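Long-range contacts in obscurin (Homo sapiens, PDB 4C4K), which is a giant muscle protein, probably with kinase and RhoGEF activities, whose first immunoglobulin domain joins a second protein chain by extending a beta sheet: residues A[5-10]-A[26-31]; A[9-14]-A[86-91]; A[22-27]-A[60-65]; A[65-70]-A[90-95]. One frame throughout, in Å; residues are numbered along the deposited sequence.

Interaction 1 (A[5-10]-A[26-31])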
loop_
_atom_site.group_PDB
_atom_site.type_symbol
_atom_site.label_atom_id
_atom_site.label_comp_id
_atom_site.label_asym_id
_atom_site.label_seq_id
_atom_site.Cartn_x
_atom_site.Cartn_y
_atom_site.Cartn_z
ATOM N N PRO A 5 -11.824 -5.352 1.101
ATOM C CA PRO A 5 -11.498 -3.942 0.928
ATOM C C PRO A 5 -10.636 -3.653 -0.268
ATOM O O PRO A 5 -9.854 -4.509 -0.690
ATOM C CB PRO A 5 -10.799 -3.556 2.244
ATOM C CG PRO A 5 -11.221 -4.597 3.225
ATOM C CD PRO A 5 -11.330 -5.850 2.404
ATOM N N ARG A 6 -10.811 -2.445 -0.824
ATOM C CA ARG A 6 -10.064 -1.983 -1.984
ATOM C C ARG A 6 -9.747 -0.499 -1.881
ATOM O O ARG A 6 -10.605 0.283 -1.510
ATOM C CB ARG A 6 -10.891 -2.256 -3.277
ATOM C CG ARG A 6 -10.155 -1.837 -4.549
ATOM C CD ARG A 6 -11.052 -1.408 -5.693
ATOM N NE ARG A 6 -11.489 -2.542 -6.513
ATOM C CZ ARG A 6 -10.695 -3.251 -7.308
ATOM N NH1 ARG A 6 -9.399 -2.970 -7.387
ATOM N NH2 ARG A 6 -11.186 -4.253 -8.022
ATOM N N PHE A 7 -8.519 -0.118 -2.237
ATOM C CA PHE A 7 -8.115 1.277 -2.353
ATOM C C PHE A 7 -8.549 1.753 -3.743
ATOM O O PHE A 7 -8.057 1.233 -4.748
ATOM C CB PHE A 7 -6.602 1.420 -2.205
ATOM C CG PHE A 7 -6.099 1.275 -0.793
ATOM C CD1 PHE A 7 -5.990 2.379 0.037
ATOM C CD2 PHE A 7 -5.707 0.034 -0.301
ATOM C CE1 PHE A 7 -5.488 2.249 1.335
ATOM C CE2 PHE A 7 -5.228 -0.100 1.009
ATOM C CZ PHE A 7 -5.147 1.002 1.826
ATOM N N LEU A 8 -9.534 2.654 -3.803
ATOM C CA LEU A 8 -10.000 3.236 -5.063
ATOM C C LEU A 8 -8.909 4.163 -5.648
ATOM O O LEU A 8 -8.749 4.214 -6.866
ATOM C CB LEU A 8 -11.305 4.032 -4.856
ATOM C CG LEU A 8 -12.622 3.244 -4.703
ATOM C CD1 LEU A 8 -13.729 4.160 -4.235
ATOM C CD2 LEU A 8 -13.045 2.603 -5.996
ATOM N N THR A 9 -8.157 4.891 -4.785
ATOM C CA THR A 9 -7.067 5.780 -5.228
ATOM C C THR A 9 -5.783 5.554 -4.409
ATOM O O THR A 9 -5.842 5.101 -3.277
ATOM C CB THR A 9 -7.491 7.271 -5.222
ATOM O OG1 THR A 9 -7.979 7.645 -3.933
ATOM C CG2 THR A 9 -8.502 7.615 -6.307
ATOM N N ARG A 10 -4.634 5.885 -4.972
ATOM C CA ARG A 10 -3.345 5.753 -4.301
ATOM C C ARG A 10 -3.300 6.556 -2.984
ATOM O O ARG A 10 -3.853 7.665 -2.947
ATOM C CB ARG A 10 -2.190 6.169 -5.242
ATOM C CG ARG A 10 -2.385 7.473 -6.007
ATOM C CD ARG A 10 -1.061 8.205 -6.230
ATOM N NE ARG A 10 -0.310 8.344 -4.978
ATOM C CZ ARG A 10 0.977 8.661 -4.891
ATOM N NH1 ARG A 10 1.691 8.881 -5.991
ATOM N NH2 ARG A 10 1.568 8.736 -3.707
ATOM N N CYS A 26 -6.598 8.596 1.758
ATOM C CA CYS A 26 -6.949 7.612 0.739
ATOM C C CYS A 26 -8.423 7.274 0.760
ATOM O O CYS A 26 -9.109 7.491 1.754
ATOM C CB CYS A 26 -6.087 6.363 0.830
ATOM S SG CYS A 26 -6.064 5.633 2.466
ATOM N N GLN A 27 -8.898 6.738 -0.348
ATOM C CA GLN A 27 -10.271 6.359 -0.548
ATOM C C GLN A 27 -10.334 4.851 -0.545
ATOM O O GLN A 27 -9.631 4.196 -1.324
ATOM C CB GLN A 27 -10.767 6.930 -1.871
ATOM C CG GLN A 27 -12.277 6.848 -1.988
ATOM C CD GLN A 27 -12.808 7.647 -3.139
ATOM O OE1 GLN A 27 -12.084 8.011 -4.071
ATOM N NE2 GLN A 27 -14.091 7.934 -3.085
ATOM N N ILE A 28 -11.122 4.298 0.387
ATOM C CA ILE A 28 -11.224 2.847 0.602
ATOM C C ILE A 28 -12.697 2.410 0.634
ATOM O O ILE A 28 -13.488 3.025 1.338
ATOM C CB ILE A 28 -10.518 2.449 1.945
ATOM C CG1 ILE A 28 -9.034 2.900 2.017
ATOM C CG2 ILE A 28 -10.652 0.949 2.209
ATOM C CD1 ILE A 28 -8.458 3.029 3.434
ATOM N N VAL A 29 -13.027 1.284 -0.028
ATOM C CA VAL A 29 -14.382 0.710 -0.029
ATOM C C VAL A 29 -14.300 -0.770 0.341
ATOM O O VAL A 29 -13.250 -1.385 0.158
ATOM C CB VAL A 29 -15.167 0.924 -1.365
ATOM C CG1 VAL A 29 -15.557 2.396 -1.570
ATOM C CG2 VAL A 29 -14.413 0.360 -2.575
ATOM N N GLY A 30 -15.400 -1.307 0.851
ATOM C CA GLY A 30 -15.518 -2.699 1.246
ATOM C C GLY A 30 -16.882 -2.965 1.822
ATOM O O GLY A 30 -17.558 -2.032 2.257
ATOM N N ASN A 31 -17.313 -4.232 1.791
ATOM C CA ASN A 31 -18.621 -4.599 2.325
ATOM C C ASN A 31 -18.486 -5.865 3.187
ATOM O O ASN A 31 -18.173 -6.923 2.635
ATOM C CB ASN A 31 -19.655 -4.733 1.193
ATOM C CG ASN A 31 -21.072 -4.969 1.655
ATOM O OD1 ASN A 31 -21.460 -4.659 2.787
ATOM N ND2 ASN A 31 -21.887 -5.509 0.764
#

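Interaction 2 (A[9-14]-A[86-91]). With EDO (1,2-ethanediol), chain C.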
loop_
_atom_site.group_PDB
_atom_site.type_symbol
_atom_site.label_atom_id
_atom_site.label_comp_id
_atom_site.label_asym_id
_atom_site.label_seq_id
_atom_site.Cartn_x
_atom_site.Cartn_y
_atom_site.Cartn_z
ATOM N N THR A 9 -8.157 4.891 -4.785
ATOM C CA THR A 9 -7.067 5.780 -5.228
ATOM C C THR A 9 -5.783 5.554 -4.409
ATOM O O THR A 9 -5.842 5.101 -3.277
ATOM C CB THR A 9 -7.491 7.271 -5.222
ATOM O OG1 THR A 9 -7.979 7.645 -3.933
ATOM C CG2 THR A 9 -8.502 7.615 -6.307
ATOM N N ARG A 10 -4.634 5.885 -4.972
ATOM C CA ARG A 10 -3.345 5.753 -4.301
ATOM C C ARG A 10 -3.300 6.556 -2.984
ATOM O O ARG A 10 -3.853 7.665 -2.947
ATOM C CB ARG A 10 -2.190 6.169 -5.242
ATOM C CG ARG A 10 -2.385 7.473 -6.007
ATOM C CD ARG A 10 -1.061 8.205 -6.230
ATOM N NE ARG A 10 -0.310 8.344 -4.978
ATOM C CZ ARG A 10 0.977 8.661 -4.891
ATOM N NH1 ARG A 10 1.691 8.881 -5.991
ATOM N NH2 ARG A 10 1.568 8.736 -3.707
ATOM N N PRO A 11 -2.681 6.028 -1.889
ATOM C CA PRO A 11 -2.580 6.840 -0.658
ATOM C C PRO A 11 -1.693 8.034 -0.960
ATOM O O PRO A 11 -0.757 7.923 -1.757
ATOM C CB PRO A 11 -1.933 5.897 0.358
ATOM C CG PRO A 11 -1.204 4.884 -0.475
ATOM C CD PRO A 11 -1.946 4.748 -1.765
ATOM N N LYS A 12 -2.048 9.198 -0.431
ATOM C CA LYS A 12 -1.272 10.384 -0.772
ATOM C C LYS A 12 -0.829 11.135 0.463
ATOM O O LYS A 12 -1.609 11.251 1.404
ATOM C CB LYS A 12 -2.107 11.303 -1.666
ATOM C CG LYS A 12 -2.423 10.738 -3.051
ATOM C CD LYS A 12 -3.574 11.475 -3.725
ATOM C CE LYS A 12 -3.893 10.849 -5.057
ATOM N NZ LYS A 12 -5.330 10.986 -5.403
ATOM N N ALA A 13 0.386 11.692 0.441
ATOM C CA ALA A 13 0.901 12.510 1.536
ATOM C C ALA A 13 1.070 13.944 1.049
ATOM O O ALA A 13 1.786 14.193 0.077
ATOM C CB ALA A 13 2.215 11.954 2.063
ATOM N N PHE A 14 0.379 14.874 1.692
ATOM C CA PHE A 14 0.383 16.283 1.305
ATOM C C PHE A 14 1.155 17.126 2.300
ATOM O O PHE A 14 0.900 17.061 3.493
ATOM C CB PHE A 14 -1.061 16.818 1.190
ATOM C CG PHE A 14 -1.945 16.083 0.196
ATOM C CD1 PHE A 14 -2.685 14.974 0.586
ATOM C CD2 PHE A 14 -2.033 16.504 -1.125
ATOM C CE1 PHE A 14 -3.484 14.288 -0.331
ATOM C CE2 PHE A 14 -2.859 15.840 -2.035
ATOM C CZ PHE A 14 -3.569 14.727 -1.635
ATOM N N ALA A 86 -6.706 -4.889 2.998
ATOM C CA ALA A 86 -5.979 -4.160 1.979
ATOM C C ALA A 86 -4.899 -3.325 2.651
ATOM O O ALA A 86 -5.140 -2.729 3.710
ATOM C CB ALA A 86 -6.933 -3.269 1.178
ATOM N N PHE A 87 -3.696 -3.282 2.037
ATOM C CA PHE A 87 -2.568 -2.492 2.538
ATOM C C PHE A 87 -2.023 -1.581 1.430
ATOM O O PHE A 87 -1.963 -2.001 0.285
ATOM C CB PHE A 87 -1.429 -3.420 3.005
ATOM C CG PHE A 87 -1.759 -4.353 4.137
ATOM C CD1 PHE A 87 -2.512 -5.506 3.914
ATOM C CD2 PHE A 87 -1.242 -4.134 5.408
ATOM C CE1 PHE A 87 -2.822 -6.372 4.962
ATOM C CE2 PHE A 87 -1.538 -5.012 6.457
ATOM C CZ PHE A 87 -2.321 -6.130 6.220
ATOM N N ALA A 88 -1.566 -0.366 1.781
ATOM C CA ALA A 88 -0.944 0.589 0.856
ATOM C C ALA A 88 -0.108 1.524 1.689
ATOM O O ALA A 88 -0.569 1.998 2.718
ATOM C CB ALA A 88 -1.997 1.376 0.070
ATOM N N ALA A 89 1.133 1.770 1.271
ATOM C CA ALA A 89 2.030 2.607 2.037
ATOM C C ALA A 89 2.305 3.913 1.329
ATOM O O ALA A 89 2.059 4.044 0.133
ATOM C CB ALA A 89 3.330 1.860 2.317
ATOM N N VAL A 90 2.766 4.888 2.084
ATOM C CA VAL A 90 3.130 6.219 1.577
ATOM C C VAL A 90 4.273 6.727 2.459
ATOM O O VAL A 90 4.293 6.453 3.667
ATOM C CB VAL A 90 1.895 7.186 1.543
ATOM C CG1 VAL A 90 1.405 7.548 2.955
ATOM C CG2 VAL A 90 2.181 8.447 0.706
ATOM N N GLY A 91 5.219 7.415 1.841
ATOM C CA GLY A 91 6.379 7.994 2.507
ATOM C C GLY A 91 6.157 9.455 2.841
ATOM O O GLY A 91 5.416 10.170 2.153
HETATM C C1 EDO C . 2.263 11.928 -2.501
HETATM O O1 EDO C . 2.713 10.867 -1.674
HETATM C C2 EDO C . 3.318 13.056 -2.531
HETATM O O2 EDO C . 4.529 12.554 -3.061
#

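Interaction 3 (A[22-27]-A[60-65]). With EDO (1,2-ethanediol), chain G; EDO (1,2-ethanediol), chain F.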
loop_
_atom_site.group_PDB
_atom_site.type_symbol
_atom_site.label_atom_id
_atom_site.label_comp_id
_atom_site.label_asym_id
_atom_site.label_seq_id
_atom_site.Cartn_x
_atom_site.Cartn_y
_atom_site.Cartn_z
ATOM N N ALA A 22 1.363 17.921 7.900
ATOM C CA ALA A 22 1.156 17.032 6.781
ATOM C C ALA A 22 -0.209 16.372 6.902
ATOM O O ALA A 22 -0.719 16.219 7.995
ATOM C CB ALA A 22 2.252 15.967 6.737
ATOM N N THR A 23 -0.785 15.970 5.778
ATOM C CA THR A 23 -2.026 15.213 5.759
ATOM C C THR A 23 -1.863 14.090 4.779
ATOM O O THR A 23 -1.287 14.265 3.703
ATOM C CB THR A 23 -3.304 16.077 5.658
ATOM O OG1 THR A 23 -4.424 15.250 5.929
ATOM C CG2 THR A 23 -3.478 16.722 4.313
ATOM N N LEU A 24 -2.305 12.914 5.206
ATOM C CA LEU A 24 -2.238 11.648 4.496
ATOM C C LEU A 24 -3.669 11.190 4.314
ATOM O O LEU A 24 -4.442 11.187 5.272
ATOM C CB LEU A 24 -1.442 10.627 5.356
ATOM C CG LEU A 24 0.130 10.648 5.269
ATOM C CD1 LEU A 24 0.743 12.005 5.613
ATOM C CD2 LEU A 24 0.732 9.602 6.161
ATOM N N SER A 25 -4.048 10.847 3.084
ATOM C CA SER A 25 -5.415 10.403 2.818
ATOM C C SER A 25 -5.500 9.353 1.729
ATOM O O SER A 25 -4.601 9.235 0.883
ATOM C CB SER A 25 -6.308 11.589 2.445
ATOM O OG SER A 25 -5.912 12.090 1.184
ATOM N N CYS A 26 -6.598 8.596 1.758
ATOM C CA CYS A 26 -6.949 7.612 0.739
ATOM C C CYS A 26 -8.423 7.274 0.760
ATOM O O CYS A 26 -9.109 7.491 1.754
ATOM C CB CYS A 26 -6.087 6.363 0.830
ATOM S SG CYS A 26 -6.064 5.633 2.466
ATOM N N GLN A 27 -8.898 6.738 -0.348
ATOM C CA GLN A 27 -10.271 6.359 -0.548
ATOM C C GLN A 27 -10.334 4.851 -0.545
ATOM O O GLN A 27 -9.631 4.196 -1.324
ATOM C CB GLN A 27 -10.767 6.930 -1.871
ATOM C CG GLN A 27 -12.277 6.848 -1.988
ATOM C CD GLN A 27 -12.808 7.647 -3.139
ATOM O OE1 GLN A 27 -12.084 8.011 -4.071
ATOM N NE2 GLN A 27 -14.091 7.934 -3.085
ATOM N N TYR A 60 -10.505 8.434 4.185
ATOM C CA TYR A 60 -9.840 8.275 5.493
ATOM C C TYR A 60 -8.590 9.128 5.550
ATOM O O TYR A 60 -7.798 9.137 4.612
ATOM C CB TYR A 60 -9.499 6.801 5.746
ATOM C CG TYR A 60 -10.726 5.918 5.756
ATOM C CD1 TYR A 60 -11.306 5.485 4.565
ATOM C CD2 TYR A 60 -11.308 5.513 6.951
ATOM C CE1 TYR A 60 -12.423 4.652 4.566
ATOM C CE2 TYR A 60 -12.432 4.683 6.964
ATOM C CZ TYR A 60 -12.997 4.273 5.766
ATOM O OH TYR A 60 -14.101 3.458 5.756
ATOM N N ARG A 61 -8.400 9.810 6.673
ATOM C CA ARG A 61 -7.322 10.767 6.836
ATOM C C ARG A 61 -6.515 10.576 8.124
ATOM O O ARG A 61 -7.054 10.249 9.188
ATOM C CB ARG A 61 -7.938 12.185 6.801
ATOM C CG ARG A 61 -6.958 13.369 6.787
ATOM C CD ARG A 61 -7.666 14.709 6.521
ATOM N NE ARG A 61 -8.466 14.614 5.291
ATOM C CZ ARG A 61 -7.974 14.664 4.055
ATOM N NH1 ARG A 61 -6.687 14.933 3.852
ATOM N NH2 ARG A 61 -8.775 14.505 3.011
ATOM N N LEU A 62 -5.205 10.819 7.994
ATOM C CA LEU A 62 -4.230 10.958 9.056
ATOM C C LEU A 62 -3.558 12.317 8.871
ATOM O O LEU A 62 -2.824 12.506 7.903
ATOM C CB LEU A 62 -3.174 9.837 9.063
ATOM C CG LEU A 62 -2.009 10.031 10.093
ATOM C CD1 LEU A 62 -2.554 10.254 11.540
ATOM C CD2 LEU A 62 -1.042 8.868 10.039
ATOM N N THR A 63 -3.803 13.264 9.801
ATOM C CA THR A 63 -3.149 14.572 9.737
ATOM C C THR A 63 -2.097 14.607 10.824
ATOM O O THR A 63 -2.379 14.226 11.948
ATOM C CB THR A 63 -4.165 15.725 9.906
ATOM O OG1 THR A 63 -5.084 15.663 8.821
ATOM C CG2 THR A 63 -3.493 17.099 9.923
ATOM N N ILE A 64 -0.898 15.070 10.497
ATOM C CA ILE A 64 0.202 15.176 11.476
ATOM C C ILE A 64 0.501 16.636 11.666
ATOM O O ILE A 64 0.843 17.310 10.694
ATOM C CB ILE A 64 1.460 14.351 11.035
ATOM C CG1 ILE A 64 1.038 12.903 10.691
ATOM C CG2 ILE A 64 2.541 14.371 12.136
ATOM C CD1 ILE A 64 2.105 12.033 9.920
ATOM N N LEU A 65 0.402 17.123 12.919
ATOM C CA LEU A 65 0.624 18.511 13.229
ATOM C C LEU A 65 1.991 18.717 13.834
ATOM O O LEU A 65 2.514 17.820 14.498
ATOM C CB LEU A 65 -0.454 19.023 14.188
ATOM C CG LEU A 65 -1.934 18.905 13.724
ATOM C CD1 LEU A 65 -2.859 19.525 14.777
ATOM C CD2 LEU A 65 -2.164 19.651 12.391
HETATM C C1 EDO G . -11.814 13.081 6.419
HETATM O O1 EDO G . -10.927 14.093 6.840
HETATM C C2 EDO G . -11.404 12.732 5.002
HETATM O O2 EDO G . -11.413 13.924 4.206
HETATM C C1 EDO F . -9.745 7.022 10.349
HETATM O O1 EDO F . -10.448 5.912 10.873
HETATM C C2 EDO F . -8.470 6.499 9.664
HETATM O O2 EDO F . -7.788 7.604 9.107
#

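Interaction 4 (A[65-70]-A[90-95]). With EDO (1,2-ethanediol), chain H.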
loop_
_atom_site.group_PDB
_atom_site.type_symbol
_atom_site.label_atom_id
_atom_site.label_comp_id
_atom_site.label_asym_id
_atom_site.label_seq_id
_atom_site.Cartn_x
_atom_site.Cartn_y
_atom_site.Cartn_z
ATOM N N LEU A 65 0.402 17.123 12.919
ATOM C CA LEU A 65 0.624 18.511 13.229
ATOM C C LEU A 65 1.991 18.717 13.834
ATOM O O LEU A 65 2.514 17.820 14.498
ATOM C CB LEU A 65 -0.454 19.023 14.188
ATOM C CG LEU A 65 -1.934 18.905 13.724
ATOM C CD1 LEU A 65 -2.859 19.525 14.777
ATOM C CD2 LEU A 65 -2.164 19.651 12.391
ATOM N N ASP A 66 2.569 19.899 13.614
ATOM C CA ASP A 66 3.856 20.282 14.190
ATOM C C ASP A 66 4.945 19.242 13.918
ATOM O O ASP A 66 5.560 18.730 14.846
ATOM C CB ASP A 66 3.701 20.573 15.699
ATOM C CG ASP A 66 4.720 21.560 16.222
ATOM O OD1 ASP A 66 5.360 22.254 15.386
ATOM O OD2 ASP A 66 4.865 21.663 17.466
ATOM N N LEU A 67 5.128 18.899 12.642
ATOM C CA LEU A 67 6.090 17.895 12.162
ATOM C C LEU A 67 7.449 17.957 12.826
ATOM O O LEU A 67 8.017 19.032 12.975
ATOM C CB LEU A 67 6.300 18.036 10.645
ATOM C CG LEU A 67 5.115 17.727 9.745
ATOM C CD1 LEU A 67 5.390 18.219 8.351
ATOM C CD2 LEU A 67 4.786 16.228 9.764
ATOM N N ALA A 68 7.984 16.788 13.161
ATOM C CA ALA A 68 9.319 16.631 13.732
ATOM C C ALA A 68 10.068 15.718 12.777
ATOM O O ALA A 68 9.441 14.965 12.023
ATOM C CB ALA A 68 9.223 15.985 15.106
ATOM N N LEU A 69 11.395 15.793 12.775
ATOM C CA LEU A 69 12.216 14.945 11.911
ATOM C C LEU A 69 11.892 13.447 12.073
ATOM O O LEU A 69 11.818 12.742 11.074
ATOM C CB LEU A 69 13.705 15.226 12.126
ATOM C CG LEU A 69 14.214 16.607 11.696
ATOM C CD1 LEU A 69 15.640 16.835 12.193
ATOM C CD2 LEU A 69 14.161 16.779 10.178
ATOM N N GLY A 70 11.596 13.027 13.311
ATOM C CA GLY A 70 11.235 11.661 13.688
ATOM C C GLY A 70 9.946 11.144 13.072
ATOM O O GLY A 70 9.712 9.932 13.067
ATOM N N VAL A 90 2.766 4.888 2.084
ATOM C CA VAL A 90 3.130 6.219 1.577
ATOM C C VAL A 90 4.273 6.727 2.459
ATOM O O VAL A 90 4.293 6.453 3.667
ATOM C CB VAL A 90 1.895 7.186 1.543
ATOM C CG1 VAL A 90 1.405 7.548 2.955
ATOM C CG2 VAL A 90 2.181 8.447 0.706
ATOM N N GLY A 91 5.219 7.415 1.841
ATOM C CA GLY A 91 6.379 7.994 2.507
ATOM C C GLY A 91 6.157 9.455 2.841
ATOM O O GLY A 91 5.416 10.170 2.153
ATOM N N LEU A 92 6.778 9.888 3.924
ATOM C CA LEU A 92 6.766 11.268 4.389
ATOM C C LEU A 92 8.193 11.598 4.747
ATOM O O LEU A 92 8.837 10.847 5.488
ATOM C CB LEU A 92 5.833 11.467 5.617
ATOM C CG LEU A 92 5.770 12.918 6.189
ATOM C CD1 LEU A 92 4.979 13.840 5.280
ATOM C CD2 LEU A 92 5.140 12.946 7.567
ATOM N N GLN A 93 8.708 12.670 4.161
ATOM C CA GLN A 93 10.043 13.168 4.467
ATOM C C GLN A 93 9.881 14.566 5.000
ATOM O O GLN A 93 9.318 15.427 4.328
ATOM C CB GLN A 93 10.978 13.139 3.242
ATOM C CG GLN A 93 12.400 13.675 3.505
ATOM C CD GLN A 93 13.202 12.861 4.506
ATOM O OE1 GLN A 93 13.758 11.802 4.185
ATOM N NE2 GLN A 93 13.305 13.356 5.737
ATOM N N VAL A 94 10.278 14.777 6.240
ATOM C CA VAL A 94 10.232 16.112 6.811
ATOM C C VAL A 94 11.639 16.701 6.745
ATOM O O VAL A 94 12.605 15.978 7.002
ATOM C CB VAL A 94 9.401 16.323 8.130
ATOM C CG1 VAL A 94 8.755 15.034 8.631
ATOM C CG2 VAL A 94 10.162 17.056 9.237
ATOM N N ASP A 95 11.752 17.956 6.270
ATOM C CA ASP A 95 13.027 18.661 6.099
ATOM C C ASP A 95 13.202 19.746 7.151
ATOM O O ASP A 95 13.228 19.448 8.340
ATOM C CB ASP A 95 13.118 19.274 4.693
ATOM C CG ASP A 95 13.046 18.275 3.552
ATOM O OD1 ASP A 95 13.832 17.293 3.563
ATOM O OD2 ASP A 95 12.240 18.496 2.624
HETATM C C1 EDO H . 8.389 20.318 3.942
HETATM O O1 EDO H . 7.471 20.878 4.862
HETATM C C2 EDO H . 8.929 19.014 4.550
HETATM O O2 EDO H . 9.419 19.279 5.855
#

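Interaction 1 (A[5-10]-A[26-31])
Arg-6 and Val-29 exchange a pair of backbone hydrogen bonds where strands 5-7 and 26-31 run antiparallel at 159°, the shorter one joining Arg-6 N to Val-29 O at 2.8 Å. A third bond, Leu-8 N to Gln-27 O at 2.9 Å, continues the pairing, its donor tilted from the carbonyl plane. Phe-7 and Ile-28 form the non-hydrogen-bonded pair between these bonds, and their side chains lie alongside each other toward the interior, Ile-28 CG1 sitting 3.7 Å from Phe-7 CD1. Cys-26 approaches the same ring at its edge, in plane, with SG 3.6 Å from Phe-7 CE1, a sulfur-aromatic contact. A large apolar ring suits this buried, inward position, from which it reaches across to the facing sheet. Leu-8 CD1 touches both Val-29 CG1, at 3.7 Å, and the amide carbon CD of Gln-27, at 3.8 Å. Gln-27 reaches it fully extended, with CG anti to the backbone N (chi1 -167°), while Thr-9 OG1 rests 3.5 Å from its CB. The Gln-27 amide also makes a weak bond to Asp-58, and an alanine here would probably open a gap beside Leu-8 CD1, where CG and the amide now lie, and leave Asp-58 without that weak donor. Arg-6 turns its end away from this pairing, to a salt bridge with an acidic side chain of another protein's chain. Inward, Phe-7 packs on Ala-86 and Ala-88 of strand 84-92, and Ile-28 on Val-36 of strand 35-40 and on Cys-77 and Ala-79 of strand 73-80.

Interaction 2 (A[9-14]-A[86-91])
Pro-11 and Ala-88 lead the apolar part of this contact, the proline ring pushing its CG to 3.6 Å from Ala-88 CB. The same CG lies 3.4 Å from Ala-89 O, so the ring sits on both a methyl and a peptide carbonyl of the facing strand. Val-90 takes over farther along. Its CG2, held anti to the backbone N (CG1 at chi1 68°), projects to Ala-13, where it meets CB at 3.8 Å and the backbone nitrogen at 3.7 Å. A compact ring facing a methyl lets the backbones come near, while the valine branch fills the space toward Ala-13. No polar bond crosses between the two segments. Arg-10, poorly ordered and so less certain, grips Pro-11 O side-on, NH2 at 3.1 Å in the carbonyl plane and NE at 3.3 Å above it. Ala-13 N makes a weak bond to O1 of an ethanediol probably left by crystallisation. In the assembly, residues 86-88 pair in parallel with a strand of another protein's chain. Strand 3-14, broken near Pro-11, here runs beside strand 84-92 of the facing sheet, 25° apart in direction, closing one edge of the I-set sandwich. With the axes of 12-14 and 86-91 still 6.8 Å apart at their closest, the seam rests on van der Waals packing, and backbone hydrogen bonding is left to each segment's own neighbours, Lys-12 with Ser-25 and Val-90 with Tyr-75.

Interaction 3 (A[22-27]-A[60-65])
Arg-61 lays one face of its guanidinium over Ser-25, with NH1 3.6 Å from Ser-25 CB. The chain leaves with CG anti to the backbone N and then bends at chi3 (-54°), which swings the group across to strand 22-27. There NH1 donates to Thr-23 OG1 at 3.1 Å, nearly straight (165°) and in the guanidinium plane. Thr-23 OG1 also shares a 3.0 Å hydrogen bond with Thr-63 OG1, in which either hydroxyl could donate, so one oxygen ties two side chains of the facing strand. A beta-branched hydroxyl residue suits this outer face, being at home in strands and able to bond across them. A leucine in place of Arg-61 would probably leave Thr-23 OG1 without its charged donor and Ser-25 without its flat cover. At the guanidinium's edge NE and NH2 bond an ethanediol, probably from the crystallisation liquor. Beneath these side chains the backbones make six hydrogen bonds, from Ala-22 with Ile-64 through Leu-24 with Leu-62 to Cys-26 with Tyr-60; Leu-24 N to Leu-62 O measures 2.8 Å. Those same residues turn their side chains to the buried face, where Leu-24 CB and Leu-62 CB lie 4.2 Å apart and apolar bulk is wanted. This pair of strands forms the middle of a four-stranded antiparallel sheet, its outer neighbours being strands 3-14 and 51-56, which bond to Ser-25 and Arg-61 through Lys-12 and Ala-54. Against the buried face stands strand 35-40, whose Trp-38 touches Leu-24, Cys-26 and Leu-62, as in the core of an immunoglobulin sandwich.

Interaction 4 (A[65-70]-A[90-95])
Leu-67 points its side chain at the end of the last strand, and its CD2 comes 4.0 Å from Leu-92 CD2, the two chains meeting at a slant. Its CB also packs on Val-94, 4.2 Å from CG2. A leucine fits because one branch can follow Leu-92 inward, where Ala-22 lines the same apolar patch, while its stem stays against the valine. Ala-68 turns its methyl away and contributes its carbonyl instead. Val-94 is modelled with CG1 eclipsing the backbone N (chi1 0°), an unfavourable setting that makes the exact places of its methyls doubtful; as modelled, Ala-68 O lies 3.5 Å from Val-94 CG1 and 3.6 Å from Val-94 CG2. Leu-69, at the start of a 3-10 turn, sends CD2 over the departing chain, 3.4 Å from Asp-95 O. Polar bonds are made to neighbours rather than across. Asp-71 receives Ala-68 N, and the Ser-72 hydroxyl bonds both Leu-69 O and Val-94 N, so a serine bridges the two segments. Gln-93 NE2 folds forward to Val-94 O at 3.0 Å, and Asp-95 N holds an ethanediol. Direct contact is thus aliphatic side chains against one another and against carbonyls, an apolar closure in which the loop between strands 59-64 and 73-80 packs on the C-terminal end of the immunoglobulin domain, with Ala-68 N, Leu-69 O and Val-94 N served by Asp-71 and Ser-72.

Overall arrangement
Interactions 1 and 3 are pairings within one sheet and share strand 22-31; interactions 2 and 4 instead fasten strand 84-92, of the facing sheet, and the residues that follow it to parts that pack there without direct hydrogen bonds. Interaction 3 is buried, its centre about 5 Å from the centre of the chain, whereas the centre of interaction 4 lies about 14 Å from it and that contact has exposed residues. Strand 3-14 serves interactions 1 and 2 in turn, bonding to strand 22-31 and leaning on strand 84-92, and the two contacts touch through Phe-7. Ala-22 and Ile-64 of interaction 3 meet Leu-92 of interaction 4, continuing the apolar interior.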